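PDB 3QNK: putative lipoprotein from Bacteroides fragilis, which has no established function but, as a SusD-like protein of the outer membrane, probably binds glycans at the cell surface for uptake. Local coordinates for residues G272-T277 against F447-Q452; E121-Y126 against K150-F155. One frame throughout, in Å; residues are numbered along the deposited sequence.

Contact 1 of 2, residues G272-T277 against F447-Q452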
loop_
_atom_site.group_PDB
_atom_site.type_symbol
_atom_site.label_atom_id
_atom_site.label_comp_id
_atom_site.label_asym_id
_atom_site.label_seq_id
_atom_site.Cartn_x
_atom_site.Cartn_y
_atom_site.Cartn_z
ATOM N N GLY B 272 13.437 20.836 0.639
ATOM C CA GLY B 272 13.096 21.833 -0.378
ATOM C C GLY B 272 11.660 21.738 -0.835
ATOM O O GLY B 272 10.904 22.697 -0.694
ATOM N N GLY B 273 11.290 20.561 -1.347
ATOM C CA GLY B 273 9.955 20.232 -1.809
ATOM C C GLY B 273 9.486 21.123 -2.915
ATOM O O GLY B 273 10.179 21.260 -3.923
ATOM N N LEU B 274 8.331 21.760 -2.715
ATOM C CA LEU B 274 7.711 22.648 -3.703
ATOM C C LEU B 274 8.642 23.792 -4.070
ATOM O O LEU B 274 9.291 24.366 -3.196
ATOM C CB LEU B 274 6.384 23.209 -3.157
ATOM C CG LEU B 274 5.269 22.212 -2.893
ATOM C CD1 LEU B 274 4.354 22.714 -1.821
ATOM C CD2 LEU B 274 4.518 21.905 -4.129
ATOM N N GLY B 275 8.690 24.108 -5.350
ATOM C CA GLY B 275 9.503 25.188 -5.881
ATOM C C GLY B 275 8.639 26.121 -6.701
ATOM O O GLY B 275 8.466 25.896 -7.902
ATOM N N PRO B 276 8.033 27.153 -6.072
ATOM C CA PRO B 276 7.202 28.097 -6.847
ATOM C C PRO B 276 7.938 28.571 -8.117
ATOM O O PRO B 276 9.149 28.794 -8.073
ATOM C CB PRO B 276 6.969 29.249 -5.864
ATOM C CG PRO B 276 7.101 28.641 -4.522
ATOM C CD PRO B 276 8.111 27.548 -4.652
ATOM N N THR B 277 7.227 28.666 -9.254
ATOM C CA THR B 277 7.812 29.049 -10.541
ATOM C C THR B 277 7.841 30.553 -10.737
ATOM O O THR B 277 7.093 31.305 -10.105
ATOM C CB THR B 277 6.962 28.473 -11.663
ATOM O OG1 THR B 277 5.608 28.835 -11.370
ATOM C CG2 THR B 277 7.081 26.981 -11.794
ATOM N N PHE B 447 -5.606 30.007 -3.866
ATOM C CA PHE B 447 -5.456 28.606 -3.510
ATOM C C PHE B 447 -4.116 27.991 -3.928
ATOM O O PHE B 447 -4.017 26.761 -3.955
ATOM C CB PHE B 447 -6.669 27.804 -4.030
ATOM C CG PHE B 447 -7.856 28.148 -3.167
ATOM C CD1 PHE B 447 -7.939 27.682 -1.855
ATOM C CD2 PHE B 447 -8.841 29.013 -3.624
ATOM C CE1 PHE B 447 -8.982 28.077 -1.022
ATOM C CE2 PHE B 447 -9.908 29.382 -2.798
ATOM C CZ PHE B 447 -9.953 28.938 -1.492
ATOM N N ALA B 448 -3.060 28.826 -4.121
ATOM C CA ALA B 448 -1.743 28.302 -4.470
ATOM C C ALA B 448 -1.237 27.391 -3.337
ATOM O O ALA B 448 -1.406 27.727 -2.171
ATOM C CB ALA B 448 -0.770 29.444 -4.729
ATOM N N PHE B 449 -0.698 26.214 -3.673
ATOM C CA PHE B 449 -0.103 25.226 -2.742
ATOM C C PHE B 449 -1.139 24.597 -1.852
ATOM O O PHE B 449 -0.796 24.037 -0.804
ATOM C CB PHE B 449 1.080 25.797 -1.924
ATOM C CG PHE B 449 2.036 26.472 -2.866
ATOM C CD1 PHE B 449 2.678 25.741 -3.869
ATOM C CD2 PHE B 449 2.175 27.864 -2.867
ATOM C CE1 PHE B 449 3.487 26.378 -4.816
ATOM C CE2 PHE B 449 2.958 28.501 -3.828
ATOM C CZ PHE B 449 3.635 27.752 -4.777
ATOM N N GLU B 450 -2.400 24.612 -2.301
ATOM C CA GLU B 450 -3.496 23.997 -1.547
ATOM C C GLU B 450 -4.117 22.859 -2.330
ATOM O O GLU B 450 -5.285 22.567 -2.137
ATOM C CB GLU B 450 -4.535 25.030 -1.150
ATOM C CG GLU B 450 -4.085 25.846 0.044
ATOM C CD GLU B 450 -5.143 26.832 0.482
ATOM O OE1 GLU B 450 -5.967 26.488 1.364
ATOM O OE2 GLU B 450 -5.194 27.922 -0.129
ATOM N N GLU B 451 -3.316 22.206 -3.189
ATOM C CA GLU B 451 -3.679 21.030 -3.987
ATOM C C GLU B 451 -4.907 21.273 -4.896
ATOM O O GLU B 451 -5.724 20.360 -5.078
ATOM C CB GLU B 451 -3.900 19.788 -3.076
ATOM C CG GLU B 451 -3.331 18.515 -3.682
ATOM C CD GLU B 451 -3.571 17.188 -2.973
ATOM O OE1 GLU B 451 -3.497 17.144 -1.714
ATOM O OE2 GLU B 451 -3.759 16.177 -3.699
ATOM N N GLN B 452 -5.007 22.462 -5.525
ATOM C CA GLN B 452 -6.150 22.729 -6.412
ATOM C C GLN B 452 -5.761 23.010 -7.850
ATOM O O GLN B 452 -6.504 22.663 -8.747
ATOM C CB GLN B 452 -6.960 23.921 -5.885
ATOM C CG GLN B 452 -7.891 23.612 -4.728
ATOM C CD GLN B 452 -9.214 24.294 -4.893
ATOM O OE1 GLN B 452 -9.872 24.259 -5.968
ATOM N NE2 GLN B 452 -9.672 24.830 -3.789
#
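The hydroxyl T277 OG1, next along the chain from the proline P276 that packs against F449, is gripped twice: it accepts from L280 N, capping the start of helix 278-283, and bonds to D44 O. Threonine suits this N-cap because its short side chain can fold back on the helix end. P276, whose own carbonyl O is hydrogen-bonded to T357 OG1, brings its pyrrolidine CG to 3.6 Å from F449 CZ, the far end of the phenyl ring. The two side chains cross at about a right angle. L274 meets the ring nearer its root: L274 CD1 is 4.0 Å from F449 CD1, and these two side chains run past each other in opposite directions. No hydrogen bond joins the segments, so apolar packing alone makes this contact, buried within the SusD-family part of an alpha-alpha superhelical protein. F449 reaches the other loop from the third position of a type II beta turn, F447 to E450, closed by E450 N to F447 O at 3.2 Å. Its positive phi of 68° is more often met in glycine or asparagine at that position; here the residue supplies an aromatic ring to the packing. With CG anti to the carbonyl carbon (chi1 -50°), that ring is directed at L274 and P276. The backbone of F449 is held at both ends, its N by E40 OE2 and its O by W364 NE1, while V361 and L280 also touch the side chain. Upstream, G272 and G273 both have positive phi, a conformation easy for glycine, and lead the chain into L274.

Contact 2 of 2, residues E121-Y126 against K150-F155; sequences EMVKRY and KECYDF. With PO4 (phosphate ion), chain F.
V123 splits its two methyls between neighbouring residues of the facing helix. CG1 stands over one face of the Y153 ring in a CH-pi contact, 3.9 Å from the centroid and 21° off the ring normal, displaced toward the rim near CZ and CE2. CG2 packs against C152, lying 3.6 Å from its CB. The valine rotamer makes this possible: with CG1 anti to the backbone N (chi1 175°), the branches diverge across the gap. A beta-branched residue offers two methyls close to the backbone, and the small C152 is consistent with the close approach, V123 CA and C152 CA being 7.0 Å apart. The packing joins helices 101-126 and 149-166, part of the helical region of the SusD fold, whose sequence family belongs to the TPR clan. V191 and Y194 of helix 181-194 also touch Y153. Away from this interface, R125 bends at chi3 to bring its guanidinium edge to a phosphate ion, probably from the crystallisation liquor. NH1 and NH2 both donate to phosphate O1, each at 3.2 Å, but neither bond is straight, the angles at the hydrogens both being near 138°. E121 OE1 forms a salt bridge with R125 NH1, and D74 pairs with R125 NH2.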
loop_
_atom_site.group_PDB
_atom_site.type_symbol
_atom_site.label_atom_id
_atom_site.label_comp_id
_atom_site.label_asym_id
_atom_site.label_seq_id
_atom_site.Cartn_x
_atom_site.Cartn_y
_atom_site.Cartn_z
ATOM N N GLU B 121 -12.005 11.971 -4.388
ATOM C CA GLU B 121 -10.561 11.857 -4.658
ATOM C C GLU B 121 -10.273 10.962 -5.856
ATOM O O GLU B 121 -9.333 11.225 -6.614
ATOM C CB GLU B 121 -9.778 11.327 -3.461
ATOM C CG GLU B 121 -9.104 12.427 -2.663
ATOM C CD GLU B 121 -8.252 13.432 -3.418
ATOM O OE1 GLU B 121 -7.347 12.991 -4.160
ATOM O OE2 GLU B 121 -8.466 14.655 -3.248
HETATM N N MSE B 122 -11.091 9.923 -6.040
HETATM C CA MSE B 122 -10.953 9.006 -7.159
HETATM C C MSE B 122 -11.513 9.623 -8.429
HETATM O O MSE B 122 -10.828 9.636 -9.451
HETATM C CB MSE B 122 -11.655 7.678 -6.851
HETATM C CG MSE B 122 -10.951 6.881 -5.760
HETATM SE SE MSE B 122 -11.626 5.091 -5.663
HETATM C CE MSE B 122 -13.037 5.389 -4.544
ATOM N N VAL B 123 -12.749 10.140 -8.368
ATOM C CA VAL B 123 -13.448 10.719 -9.520
ATOM C C VAL B 123 -12.680 11.897 -10.106
ATOM O O VAL B 123 -12.537 11.943 -11.333
ATOM C CB VAL B 123 -14.924 11.075 -9.194
ATOM C CG1 VAL B 123 -15.607 11.787 -10.356
ATOM C CG2 VAL B 123 -15.691 9.814 -8.839
ATOM N N LYS B 124 -12.132 12.809 -9.264
ATOM C CA LYS B 124 -11.374 13.972 -9.767
ATOM C C LYS B 124 -10.106 13.528 -10.572
ATOM O O LYS B 124 -9.605 14.300 -11.377
ATOM C CB LYS B 124 -11.032 14.993 -8.653
ATOM C CG LYS B 124 -10.098 14.491 -7.557
ATOM C CD LYS B 124 -9.586 15.641 -6.667
ATOM C CE LYS B 124 -10.477 16.024 -5.507
ATOM N NZ LYS B 124 -10.268 17.458 -5.107
ATOM N N ARG B 125 -9.665 12.278 -10.423
ATOM C CA ARG B 125 -8.481 11.724 -11.061
ATOM C C ARG B 125 -8.813 10.876 -12.271
ATOM O O ARG B 125 -8.417 11.222 -13.383
ATOM C CB ARG B 125 -7.671 10.878 -10.052
ATOM C CG ARG B 125 -6.947 11.679 -8.988
ATOM C CD ARG B 125 -6.303 10.743 -8.000
ATOM N NE ARG B 125 -4.938 11.129 -7.623
ATOM C CZ ARG B 125 -4.652 11.920 -6.594
ATOM N NH1 ARG B 125 -5.622 12.448 -5.869
ATOM N NH2 ARG B 125 -3.393 12.203 -6.294
ATOM N N TYR B 126 -9.534 9.756 -12.053
ATOM C CA TYR B 126 -9.865 8.768 -13.088
ATOM C C TYR B 126 -11.162 9.062 -13.878
ATOM O O TYR B 126 -11.337 8.493 -14.957
ATOM C CB TYR B 126 -9.983 7.369 -12.447
ATOM C CG TYR B 126 -8.820 6.992 -11.544
ATOM C CD1 TYR B 126 -7.646 6.462 -12.070
ATOM C CD2 TYR B 126 -8.904 7.144 -10.164
ATOM C CE1 TYR B 126 -6.575 6.115 -11.247
ATOM C CE2 TYR B 126 -7.845 6.785 -9.332
ATOM C CZ TYR B 126 -6.680 6.277 -9.879
ATOM O OH TYR B 126 -5.646 5.901 -9.060
ATOM N N LYS B 150 -20.759 11.218 -14.765
ATOM C CA LYS B 150 -21.994 11.881 -14.329
ATOM C C LYS B 150 -22.629 11.125 -13.178
ATOM O O LYS B 150 -22.974 11.755 -12.171
ATOM C CB LYS B 150 -23.008 12.066 -15.481
ATOM C CG LYS B 150 -23.934 13.283 -15.289
ATOM C CD LYS B 150 -23.211 14.643 -15.559
ATOM C CE LYS B 150 -24.027 15.897 -15.274
ATOM N NZ LYS B 150 -23.224 17.147 -15.465
ATOM N N GLU B 151 -22.737 9.776 -13.302
ATOM C CA GLU B 151 -23.278 8.875 -12.279
ATOM C C GLU B 151 -22.477 8.955 -10.974
ATOM O O GLU B 151 -23.045 8.940 -9.881
ATOM C CB GLU B 151 -23.214 7.450 -12.789
ATOM C CG GLU B 151 -24.524 6.822 -13.169
ATOM C CD GLU B 151 -24.403 5.310 -13.220
ATOM O OE1 GLU B 151 -23.677 4.782 -14.100
ATOM O OE2 GLU B 151 -24.970 4.661 -12.309
ATOM N N CYS B 152 -21.149 9.012 -11.097
ATOM C CA CYS B 152 -20.231 9.097 -9.972
ATOM C C CYS B 152 -20.415 10.442 -9.251
ATOM O O CYS B 152 -20.559 10.445 -8.025
ATOM C CB CYS B 152 -18.797 8.883 -10.446
ATOM S SG CYS B 152 -18.484 7.216 -11.108
ATOM N N TYR B 153 -20.539 11.561 -10.015
ATOM C CA TYR B 153 -20.793 12.868 -9.411
ATOM C C TYR B 153 -22.164 12.872 -8.715
ATOM O O TYR B 153 -22.284 13.433 -7.629
ATOM C CB TYR B 153 -20.673 14.003 -10.434
ATOM C CG TYR B 153 -19.246 14.457 -10.639
ATOM C CD1 TYR B 153 -18.552 15.120 -9.634
ATOM C CD2 TYR B 153 -18.589 14.225 -11.837
ATOM C CE1 TYR B 153 -17.231 15.534 -9.819
ATOM C CE2 TYR B 153 -17.277 14.647 -12.039
ATOM C CZ TYR B 153 -16.598 15.297 -11.029
ATOM O OH TYR B 153 -15.288 15.650 -11.245
ATOM N N ASP B 154 -23.165 12.158 -9.294
ATOM C CA ASP B 154 -24.499 11.989 -8.697
ATOM C C ASP B 154 -24.399 11.234 -7.369
ATOM O O ASP B 154 -25.002 11.663 -6.390
ATOM C CB ASP B 154 -25.454 11.246 -9.643
ATOM C CG ASP B 154 -25.945 12.014 -10.846
ATOM O OD1 ASP B 154 -25.793 13.256 -10.866
ATOM O OD2 ASP B 154 -26.559 11.389 -11.733
ATOM N N PHE B 155 -23.609 10.136 -7.328
ATOM C CA PHE B 155 -23.385 9.329 -6.119
ATOM C C PHE B 155 -22.784 10.189 -5.007
ATOM O O PHE B 155 -23.355 10.231 -3.924
ATOM C CB PHE B 155 -22.476 8.113 -6.426
ATOM C CG PHE B 155 -22.367 7.088 -5.329
ATOM C CD1 PHE B 155 -21.491 7.272 -4.263
ATOM C CD2 PHE B 155 -23.094 5.911 -5.384
ATOM C CE1 PHE B 155 -21.391 6.326 -3.247
ATOM C CE2 PHE B 155 -22.966 4.950 -4.386
ATOM C CZ PHE B 155 -22.125 5.173 -3.317
HETATM P P PO4 F . -4.127 12.776 -1.703
HETATM O O1 PO4 F . -3.918 13.045 -3.280
HETATM O O2 PO4 F . -3.841 11.215 -1.311
HETATM O O3 PO4 F . -3.388 13.939 -0.833
HETATM O O4 PO4 F . -5.646 13.021 -1.346
#

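From the N terminus, the chain first closes contact 2, whose segments are separated by only 23 residues, nearly all non-helical, so two successive helices, 101-126 and 149-166, pack on each other. Contact 1 follows much later and spans 169 residues, bringing the loop before helix 278-283 against the loop between helices 432-446 and 453-460. The two are in series, neither nested nor crossing; contact 2 belongs to the N-terminal starch-binding, outer-membrane-associating region and contact 1 to the SusD region. Their centres are 25 Å apart, and their nearest atoms come within about 5 Å without touching. Helix 453-460, which follows segment 447-452, connects the two neighbourhoods: its Y455 touches E121 and R125 and makes a cation-pi contact with K124.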